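Local coordinates for protein nucleocapsid (Crimean-congo hemorrhagic fever virus, PDB 4AKL) that binds single- and double-stranded RNA and probably takes part in packaging the viral genome, with a probable sequence-non-specific DNA endonuclease activity, at residues D11-W16 with E79-S84; E18-G23 with Y34-S39; M164-M169 with H453-S458. All blocks are in the same frame, centred on the assembly; numbering follows the deposited sequence.

Interaction 1: residues D11-W16 with E79-S84; sequences DEMNKW and ECAWAS
Met13 and Trp16, one turn apart on helix 10-24, reach down onto Ala81 and Trp82 near the C-terminal end of helix 77-83. Most of what joins them is apolar. The methyl CB of Ala81 is the shared target: Met13 CE lies 3.5 Å from Ala81 CB, and Trp16 brings the corner of its six-membered ring, CZ3, to 3.7 Å from the same Ala81 CB. Nearer its root, Met13 lays CB and CG against Trp82 CE3, CB at 3.8 Å.

The second kind of contact involves sulfur. Met13 SD sits in the plane of the Trp82 ring at its edge, 5.3 Å from the centroid of the six-membered ring and 84° off the normal. The same SD is 3.7 Å from Trp82 CA, so it also rests on the helix backbone. The methionine chain bends at chi2 (75°), which puts SD by Trp82 CA, and again at chi3, which swings CE over to Ala81.

Polar interactions lie around the contact. Trp82 NE1 is hydrogen-bonded to Phe139 O, which anchors the indole from its pyrrole side, and Asn14 OD1 is bonded to Tyr78 OH. The segment axes pass 10.7 Å apart with their directions at 131°, nearer antiparallel than parallel: helix-helix packing within a predominantly helical nucleocapsid protein, with a Met-aromatic contact at its centre.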
loop_
_atom_site.group_PDB
_atom_site.type_symbol
_atom_site.label_atom_id
_atom_site.label_comp_id
_atom_site.label_asym_id
_atom_site.label_seq_id
_atom_site.Cartn_x
_atom_site.Cartn_y
_atom_site.Cartn_z
ATOM N N ASP A 11 10.641 15.391 -19.755
ATOM C CA ASP A 11 11.840 15.979 -20.434
ATOM C C ASP A 11 12.661 16.829 -19.484
ATOM O O ASP A 11 13.862 16.615 -19.360
ATOM C CB ASP A 11 11.451 16.815 -21.664
ATOM C CG ASP A 11 11.263 15.965 -22.923
ATOM O OD1 ASP A 11 11.600 14.747 -22.911
ATOM O OD2 ASP A 11 10.777 16.522 -23.939
ATOM N N GLU A 12 11.995 17.778 -18.819
ATOM C CA GLU A 12 12.624 18.622 -17.786
ATOM C C GLU A 12 13.302 17.747 -16.739
ATOM O O GLU A 12 14.465 17.973 -16.391
ATOM C CB GLU A 12 11.611 19.591 -17.150
ATOM C CG GLU A 12 11.300 20.823 -18.063
ATOM C CD GLU A 12 10.369 21.869 -17.413
ATOM O OE1 GLU A 12 10.098 21.775 -16.200
ATOM O OE2 GLU A 12 9.908 22.795 -18.122
ATOM N N MET A 13 12.595 16.722 -16.282
ATOM C CA MET A 13 13.165 15.793 -15.344
ATOM C C MET A 13 14.394 15.095 -15.886
ATOM O O MET A 13 15.382 14.983 -15.165
ATOM C CB MET A 13 12.128 14.728 -14.861
ATOM C CG MET A 13 12.692 13.754 -13.809
ATOM S SD MET A 13 12.862 14.454 -12.159
ATOM C CE MET A 13 14.439 13.742 -11.694
ATOM N N ASN A 14 14.359 14.612 -17.121
ATOM C CA ASN A 14 15.560 13.854 -17.655
ATOM C C ASN A 14 16.820 14.666 -17.684
ATOM O O ASN A 14 17.884 14.163 -17.365
ATOM C CB ASN A 14 15.310 13.263 -19.023
ATOM C CG ASN A 14 14.395 12.049 -18.990
ATOM O OD1 ASN A 14 14.231 11.393 -17.981
ATOM N ND2 ASN A 14 13.805 11.751 -20.118
ATOM N N LYS A 15 16.690 15.926 -18.036
ATOM C CA LYS A 15 17.857 16.814 -18.130
ATOM C C LYS A 15 18.408 17.144 -16.751
ATOM O O LYS A 15 19.630 17.141 -16.557
ATOM C CB LYS A 15 17.522 18.089 -18.905
ATOM C CG LYS A 15 17.412 17.862 -20.392
ATOM C CD LYS A 15 17.439 19.198 -21.140
ATOM C CE LYS A 15 17.550 19.005 -22.636
ATOM N NZ LYS A 15 17.965 20.247 -23.323
ATOM N N TRP A 16 17.507 17.407 -15.788
ATOM C CA TRP A 16 17.933 17.666 -14.438
ATOM C C TRP A 16 18.748 16.459 -13.943
ATOM O O TRP A 16 19.802 16.616 -13.338
ATOM C CB TRP A 16 16.717 17.933 -13.536
ATOM C CG TRP A 16 17.069 18.311 -12.180
ATOM C CD1 TRP A 16 17.128 19.563 -11.684
ATOM C CD2 TRP A 16 17.405 17.424 -11.107
ATOM N NE1 TRP A 16 17.491 19.526 -10.349
ATOM C CE2 TRP A 16 17.676 18.220 -9.979
ATOM C CE3 TRP A 16 17.514 16.026 -10.992
ATOM C CZ2 TRP A 16 18.041 17.674 -8.760
ATOM C CZ3 TRP A 16 17.885 15.492 -9.804
ATOM C CH2 TRP A 16 18.142 16.309 -8.687
ATOM N N GLU A 79 13.713 8.798 -9.212
ATOM C CA GLU A 79 12.307 8.762 -8.829
ATOM C C GLU A 79 12.055 9.600 -7.589
ATOM O O GLU A 79 11.015 10.269 -7.521
ATOM C CB GLU A 79 11.827 7.330 -8.652
ATOM C CG GLU A 79 11.748 6.572 -9.947
ATOM C CD GLU A 79 13.102 6.043 -10.504
ATOM O OE1 GLU A 79 14.087 5.945 -9.737
ATOM O OE2 GLU A 79 13.152 5.714 -11.739
ATOM N N CYS A 80 13.007 9.586 -6.629
ATOM C CA CYS A 80 12.912 10.439 -5.432
ATOM C C CYS A 80 12.913 11.906 -5.862
ATOM O O CYS A 80 12.113 12.709 -5.363
ATOM C CB CYS A 80 14.077 10.162 -4.462
ATOM S SG CYS A 80 14.034 8.531 -3.700
ATOM N N ALA A 81 13.793 12.265 -6.796
ATOM C CA ALA A 81 13.807 13.653 -7.287
ATOM C C ALA A 81 12.477 13.981 -7.973
ATOM O O ALA A 81 11.920 15.068 -7.780
ATOM C CB ALA A 81 14.943 13.894 -8.192
ATOM N N TRP A 82 11.963 13.062 -8.781
ATOM C CA TRP A 82 10.669 13.286 -9.426
ATOM C C TRP A 82 9.528 13.485 -8.388
ATOM O O TRP A 82 8.692 14.389 -8.533
ATOM C CB TRP A 82 10.355 12.117 -10.360
ATOM C CG TRP A 82 8.968 12.113 -10.999
ATOM C CD1 TRP A 82 7.948 11.261 -10.701
ATOM C CD2 TRP A 82 8.478 12.970 -12.048
ATOM N NE1 TRP A 82 6.861 11.517 -11.478
ATOM C CE2 TRP A 82 7.144 12.562 -12.323
ATOM C CE3 TRP A 82 9.031 14.038 -12.786
ATOM C CZ2 TRP A 82 6.339 13.202 -13.288
ATOM C CZ3 TRP A 82 8.247 14.663 -13.746
ATOM C CH2 TRP A 82 6.915 14.243 -13.992
ATOM N N ALA A 83 9.521 12.650 -7.364
ATOM C CA ALA A 83 8.509 12.690 -6.299
ATOM C C ALA A 83 8.580 13.987 -5.454
ATOM O O ALA A 83 7.635 14.325 -4.807
ATOM C CB ALA A 83 8.632 11.419 -5.393
ATOM N N SER A 84 9.713 14.677 -5.482
ATOM C CA SER A 84 9.954 15.876 -4.722
ATOM C C SER A 84 10.100 17.109 -5.618
ATOM O O SER A 84 10.471 18.177 -5.114
ATOM C CB SER A 84 11.247 15.697 -3.958
ATOM O OG SER A 84 11.113 14.778 -2.884
#

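Interaction 2: residues E18-G23 with Y34-S39; sequences EEFKKG and YSFCES
Lys21 starts with CG anti to its own backbone nitrogen (chi1 174°) and runs extended from there, a straight arm that carries its ammonium out to Tyr34 OH. Tyr34 makes the opposite choice at its first torsion: CG lies beside the backbone nitrogen and anti to the carbonyl carbon, and the ring comes to meet the lysine. The two side chains cross at a slant, with the end of the lysine over one face of the phenol.

Lys21 CE is the atom over the ring. It stands 4.0 Å from the Tyr34 ring centroid and 23° off the normal, displaced toward the rim, which makes a CH-pi contact; its nearest ring atoms include Tyr34 CZ at 3.8 Å. One atom further on, Lys21 NZ gives a weak, long hydrogen bond of 3.4 Å to Tyr34 OH. CE thus rests on the ring while NZ reaches its hydroxyl, but only weakly, and the pair stays partly exposed.

The second link is purely apolar and lighter. Phe20 CE1 touches Phe36 CZ at 4.2 Å, the two side chains meeting at about a right angle, each ring approached obliquely. On the loop side, Ser35 OG accepts from Cys37 N at 3.1 Å with a fairly straight N-H angle of 161°, an ST turn that shapes the backbone on both sides of Phe36.

Phe20 also meets the ring of Trp16 one turn back, and both Phe20 and Phe36 touch Ile77 of helix 77-83. Tyr34, for its part, packs on Phe17. The loop between helix 10-24 and helix 45-52 therefore folds back along the helix it has just left, with helix 77-83 meeting the two phenylalanines.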
loop_
_atom_site.group_PDB
_atom_site.type_symbol
_atom_site.label_atom_id
_atom_site.label_comp_id
_atom_site.label_asym_id
_atom_site.label_seq_id
_atom_site.Cartn_x
_atom_site.Cartn_y
_atom_site.Cartn_z
ATOM N N GLU A 18 20.427 14.074 -15.758
ATOM C CA GLU A 18 21.694 13.742 -16.457
ATOM C C GLU A 18 22.849 14.521 -15.856
ATOM O O GLU A 18 23.908 13.940 -15.562
ATOM C CB GLU A 18 21.609 13.974 -17.967
ATOM C CG GLU A 18 20.890 12.877 -18.724
ATOM C CD GLU A 18 21.582 11.506 -18.617
ATOM O OE1 GLU A 18 22.784 11.377 -18.989
ATOM O OE2 GLU A 18 20.920 10.554 -18.167
ATOM N N GLU A 19 22.630 15.829 -15.699
ATOM C CA GLU A 19 23.515 16.735 -14.958
ATOM C C GLU A 19 23.937 16.107 -13.633
ATOM O O GLU A 19 25.120 15.914 -13.349
ATOM C CB GLU A 19 22.748 18.052 -14.644
ATOM C CG GLU A 19 23.472 19.031 -13.686
ATOM C CD GLU A 19 22.672 19.414 -12.398
ATOM O OE1 GLU A 19 21.716 18.659 -11.939
ATOM O OE2 GLU A 19 23.033 20.501 -11.836
ATOM N N PHE A 20 22.933 15.784 -12.836
ATOM C CA PHE A 20 23.127 15.306 -11.490
ATOM C C PHE A 20 23.910 13.996 -11.458
ATOM O O PHE A 20 24.786 13.833 -10.619
ATOM C CB PHE A 20 21.756 15.114 -10.814
ATOM C CG PHE A 20 21.842 14.889 -9.351
ATOM C CD1 PHE A 20 22.106 13.638 -8.849
ATOM C CD2 PHE A 20 21.682 15.936 -8.460
ATOM C CE1 PHE A 20 22.197 13.426 -7.461
ATOM C CE2 PHE A 20 21.773 15.714 -7.058
ATOM C CZ PHE A 20 22.024 14.474 -6.575
ATOM N N LYS A 21 23.568 13.073 -12.364
ATOM C CA LYS A 21 24.224 11.764 -12.451
ATOM C C LYS A 21 25.696 11.936 -12.731
ATOM O O LYS A 21 26.537 11.300 -12.091
ATOM C CB LYS A 21 23.624 10.904 -13.567
ATOM C CG LYS A 21 24.383 9.575 -13.801
ATOM C CD LYS A 21 23.902 8.852 -15.037
ATOM C CE LYS A 21 24.942 7.814 -15.515
ATOM N NZ LYS A 21 24.511 7.158 -16.782
ATOM N N LYS A 22 25.979 12.790 -13.714
ATOM C CA LYS A 22 27.333 13.107 -14.101
ATOM C C LYS A 22 28.036 13.775 -12.928
ATOM O O LYS A 22 29.148 13.404 -12.580
ATOM C CB LYS A 22 27.364 14.018 -15.372
ATOM C CG LYS A 22 27.694 15.530 -15.137
ATOM C CD LYS A 22 27.670 16.343 -16.422
ATOM C CE LYS A 22 28.838 17.298 -16.421
ATOM N NZ LYS A 22 30.108 16.555 -16.753
ATOM N N GLY A 23 27.359 14.757 -12.323
ATOM C CA GLY A 23 27.936 15.555 -11.264
ATOM C C GLY A 23 28.344 14.708 -10.079
ATOM O O GLY A 23 29.450 14.887 -9.552
ATOM N N TYR A 34 19.736 4.270 -10.702
ATOM C CA TYR A 34 21.025 4.892 -10.338
ATOM C C TYR A 34 20.974 5.529 -8.920
ATOM O O TYR A 34 19.976 6.169 -8.522
ATOM C CB TYR A 34 21.422 5.935 -11.349
ATOM C CG TYR A 34 22.148 5.390 -12.582
ATOM C CD1 TYR A 34 23.486 5.078 -12.530
ATOM C CD2 TYR A 34 21.479 5.204 -13.786
ATOM C CE1 TYR A 34 24.173 4.579 -13.677
ATOM C CE2 TYR A 34 22.125 4.719 -14.920
ATOM C CZ TYR A 34 23.466 4.405 -14.863
ATOM O OH TYR A 34 24.095 3.924 -15.999
ATOM N N SER A 35 22.059 5.337 -8.181
ATOM C CA SER A 35 22.135 5.723 -6.803
ATOM C C SER A 35 23.570 5.955 -6.395
ATOM O O SER A 35 24.501 5.886 -7.228
ATOM C CB SER A 35 21.546 4.593 -5.943
ATOM O OG SER A 35 22.457 3.541 -5.851
ATOM N N PHE A 36 23.766 6.235 -5.112
ATOM C CA PHE A 36 25.122 6.429 -4.549
ATOM C C PHE A 36 25.760 5.116 -4.054
ATOM O O PHE A 36 26.849 5.137 -3.450
ATOM C CB PHE A 36 25.073 7.481 -3.413
ATOM C CG PHE A 36 24.991 8.890 -3.910
ATOM C CD1 PHE A 36 26.139 9.546 -4.337
ATOM C CD2 PHE A 36 23.768 9.555 -3.957
ATOM C CE1 PHE A 36 26.076 10.834 -4.800
ATOM C CE2 PHE A 36 23.672 10.860 -4.425
ATOM C CZ PHE A 36 24.822 11.512 -4.859
ATOM N N CYS A 37 25.115 3.983 -4.335
ATOM C CA CYS A 37 25.538 2.695 -3.768
ATOM C C CYS A 37 26.718 2.043 -4.501
ATOM O O CYS A 37 26.553 1.437 -5.557
ATOM C CB CYS A 37 24.343 1.709 -3.701
ATOM S SG CYS A 37 24.639 0.238 -2.731
ATOM N N GLU A 38 27.902 2.161 -3.905
ATOM C CA GLU A 38 29.125 1.509 -4.432
ATOM C C GLU A 38 29.382 0.087 -3.943
ATOM O O GLU A 38 30.204 -0.608 -4.506
ATOM C CB GLU A 38 30.337 2.370 -4.142
ATOM C CG GLU A 38 30.542 3.433 -5.230
ATOM C CD GLU A 38 31.546 4.462 -4.821
ATOM O OE1 GLU A 38 31.810 4.573 -3.591
ATOM O OE2 GLU A 38 32.068 5.158 -5.709
ATOM N N SER A 39 28.695 -0.349 -2.909
ATOM C CA SER A 39 28.875 -1.723 -2.402
ATOM C C SER A 39 27.743 -2.115 -1.512
ATOM O O SER A 39 27.143 -1.279 -0.849
ATOM C CB SER A 39 30.196 -1.868 -1.627
ATOM O OG SER A 39 30.193 -1.012 -0.520
#

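Interaction 3: residues M164-M169 with H453-S458; sequences MSVKEM and HLLHQS
Leu455 brings a single methyl, CD2, into the corner formed by Val166 and Met169 of helix 163-181, and everything close in this contact passes through that carbon. The tighter part is with Met169: its CB is 3.8 Å from Leu455 CD2, and its SD and CE both come to 4.1 Å of the same methyl. The bend of the methionine at chi3 (80°) adds CE to CB and SD against CD2. Leu455, with CG anti to the backbone nitrogen (chi1 -176°), carries CD2 across to helix 163-181.

Val166 makes the looser half. Its CG1 approaches Leu455 CD2 only to 4.2 Å. The backbones stay well apart, the nearest alpha carbons being Met169 CA and Leu455 CA at 8.4 Å. Further round helix 163-181 the character changes: Lys167 is exposed, while the partly exposed Glu168 forms a salt bridge with Lys438 and Ser165 OG is hydrogen-bonded to Glu435. Those two partners belong to helix 425-440, which also packs Val431 on Val166 and Phe434 on Met169. Met173, a turn further along helix 163-181, touches Leu455 as well.

All three touching residues are buried, and what they exchange is van der Waals contact between methyl, methylene and thioether groups. With no polar link between the two segments, the contact rests on shape and hydrophobic burial; the polar links of Ser165 and Glu168 run instead to helix 425-440.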
loop_
_atom_site.group_PDB
_atom_site.type_symbol
_atom_site.label_atom_id
_atom_site.label_comp_id
_atom_site.label_asym_id
_atom_site.label_seq_id
_atom_site.Cartn_x
_atom_site.Cartn_y
_atom_site.Cartn_z
ATOM N N MET A 164 17.161 -20.711 4.011
ATOM C CA MET A 164 16.450 -21.099 5.226
ATOM C C MET A 164 15.909 -19.830 5.980
ATOM O O MET A 164 14.779 -19.835 6.428
ATOM C CB MET A 164 17.313 -22.038 6.092
ATOM C CG MET A 164 17.053 -23.595 5.855
ATOM S SD MET A 164 16.552 -24.226 4.200
ATOM C CE MET A 164 18.086 -25.013 3.628
ATOM N N SER A 165 16.703 -18.760 6.068
ATOM C CA SER A 165 16.256 -17.492 6.704
ATOM C C SER A 165 15.039 -16.893 6.009
ATOM O O SER A 165 14.110 -16.466 6.658
ATOM C CB SER A 165 17.376 -16.436 6.702
ATOM O OG SER A 165 18.313 -16.682 7.730
ATOM N N VAL A 166 15.044 -16.882 4.691
ATOM C CA VAL A 166 13.871 -16.405 3.949
ATOM C C VAL A 166 12.663 -17.291 4.226
ATOM O O VAL A 166 11.586 -16.792 4.452
ATOM C CB VAL A 166 14.175 -16.321 2.433
ATOM C CG1 VAL A 166 12.899 -16.084 1.609
ATOM C CG2 VAL A 166 15.236 -15.241 2.188
ATOM N N LYS A 167 12.870 -18.605 4.205
ATOM C CA LYS A 167 11.801 -19.581 4.514
ATOM C C LYS A 167 11.248 -19.431 5.943
ATOM O O LYS A 167 10.041 -19.622 6.175
ATOM C CB LYS A 167 12.248 -21.009 4.214
ATOM C CG LYS A 167 12.212 -21.344 2.692
ATOM C CD LYS A 167 12.596 -22.775 2.385
ATOM C CE LYS A 167 12.306 -23.153 0.881
ATOM N NZ LYS A 167 12.752 -24.535 0.536
ATOM N N GLU A 168 12.110 -19.060 6.895
ATOM C CA GLU A 168 11.654 -18.774 8.277
ATOM C C GLU A 168 10.772 -17.519 8.326
ATOM O O GLU A 168 9.736 -17.524 9.007
ATOM C CB GLU A 168 12.836 -18.635 9.242
ATOM C CG GLU A 168 12.451 -18.197 10.649
ATOM C CD GLU A 168 13.637 -17.893 11.515
ATOM O OE1 GLU A 168 14.769 -18.407 11.270
ATOM O OE2 GLU A 168 13.431 -17.127 12.467
ATOM N N MET A 169 11.186 -16.456 7.609
ATOM C CA MET A 169 10.390 -15.233 7.459
ATOM C C MET A 169 9.001 -15.533 6.940
ATOM O O MET A 169 8.038 -15.092 7.528
ATOM C CB MET A 169 11.072 -14.195 6.557
ATOM C CG MET A 169 12.290 -13.571 7.226
ATOM S SD MET A 169 13.153 -12.406 6.200
ATOM C CE MET A 169 12.093 -10.974 6.422
ATOM N N HIS A 453 7.437 -6.946 5.833
ATOM C CA HIS A 453 6.698 -6.053 4.918
ATOM C C HIS A 453 7.585 -5.861 3.668
ATOM O O HIS A 453 7.116 -5.943 2.542
ATOM C CB HIS A 453 6.416 -4.746 5.712
ATOM C CG HIS A 453 5.634 -3.683 5.007
ATOM N ND1 HIS A 453 4.353 -3.874 4.511
ATOM C CD2 HIS A 453 5.938 -2.386 4.766
ATOM C CE1 HIS A 453 3.921 -2.739 3.975
ATOM N NE2 HIS A 453 4.864 -1.820 4.119
ATOM N N LEU A 454 8.885 -5.608 3.897
ATOM C CA LEU A 454 9.811 -5.436 2.782
ATOM C C LEU A 454 9.917 -6.704 1.900
ATOM O O LEU A 454 9.872 -6.595 0.708
ATOM C CB LEU A 454 11.192 -5.018 3.245
ATOM C CG LEU A 454 11.378 -3.587 3.768
ATOM C CD1 LEU A 454 12.806 -3.505 4.402
ATOM C CD2 LEU A 454 11.149 -2.443 2.708
ATOM N N LEU A 455 10.052 -7.877 2.496
ATOM C CA LEU A 455 10.090 -9.135 1.728
ATOM C C LEU A 455 8.827 -9.366 0.904
ATOM O O LEU A 455 8.885 -9.772 -0.256
ATOM C CB LEU A 455 10.319 -10.341 2.651
ATOM C CG LEU A 455 10.470 -11.730 1.978
ATOM C CD1 LEU A 455 11.600 -11.745 0.984
ATOM C CD2 LEU A 455 10.655 -12.850 3.018
ATOM N N HIS A 456 7.699 -9.111 1.530
ATOM C CA HIS A 456 6.390 -9.271 0.910
ATOM C C HIS A 456 6.343 -8.455 -0.368
ATOM O O HIS A 456 6.049 -8.964 -1.421
ATOM C CB HIS A 456 5.306 -8.836 1.887
ATOM C CG HIS A 456 3.934 -9.061 1.388
ATOM N ND1 HIS A 456 3.325 -10.301 1.412
ATOM C CD2 HIS A 456 3.045 -8.211 0.839
ATOM C CE1 HIS A 456 2.115 -10.196 0.892
ATOM N NE2 HIS A 456 1.920 -8.936 0.545
ATOM N N GLN A 457 6.694 -7.192 -0.238
ATOM C CA GLN A 457 6.751 -6.266 -1.344
ATOM C C GLN A 457 7.716 -6.661 -2.428
ATOM O O GLN A 457 7.417 -6.441 -3.562
ATOM C CB GLN A 457 7.080 -4.877 -0.833
ATOM C CG GLN A 457 5.832 -4.329 -0.141
ATOM C CD GLN A 457 6.083 -3.107 0.556
ATOM O OE1 GLN A 457 6.766 -2.206 0.056
ATOM N NE2 GLN A 457 5.544 -3.020 1.739
ATOM N N SER A 458 8.878 -7.210 -2.066
ATOM C CA SER A 458 9.786 -7.735 -3.060
ATOM C C SER A 458 9.157 -8.928 -3.739
ATOM O O SER A 458 9.323 -9.094 -4.923
ATOM C CB SER A 458 11.119 -8.165 -2.439
ATOM O OG SER A 458 12.053 -8.439 -3.441
#

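How the interactions relate
Interactions 1 and 2 are neighbours, their centres 13 Å apart, and share helix 10-24: 11-16 sits on its first half and 18-23 on its second. Along the chain, interaction 2 is nested inside the loop that interaction 1 closes. The rings of Trp16 and Phe20 meet, nearly parallel, from one interaction to the other, and helix 77-83, which carries the second segment of interaction 1, also borders interaction 2. Interaction 3 comes later in sequence and stands apart, its centre 31 Å from that of interaction 1 and 29 Å from that of interaction 2, with nearest atoms about 13 and 14 Å away. It ties a C-terminal helix, 450-460, to helix 163-181.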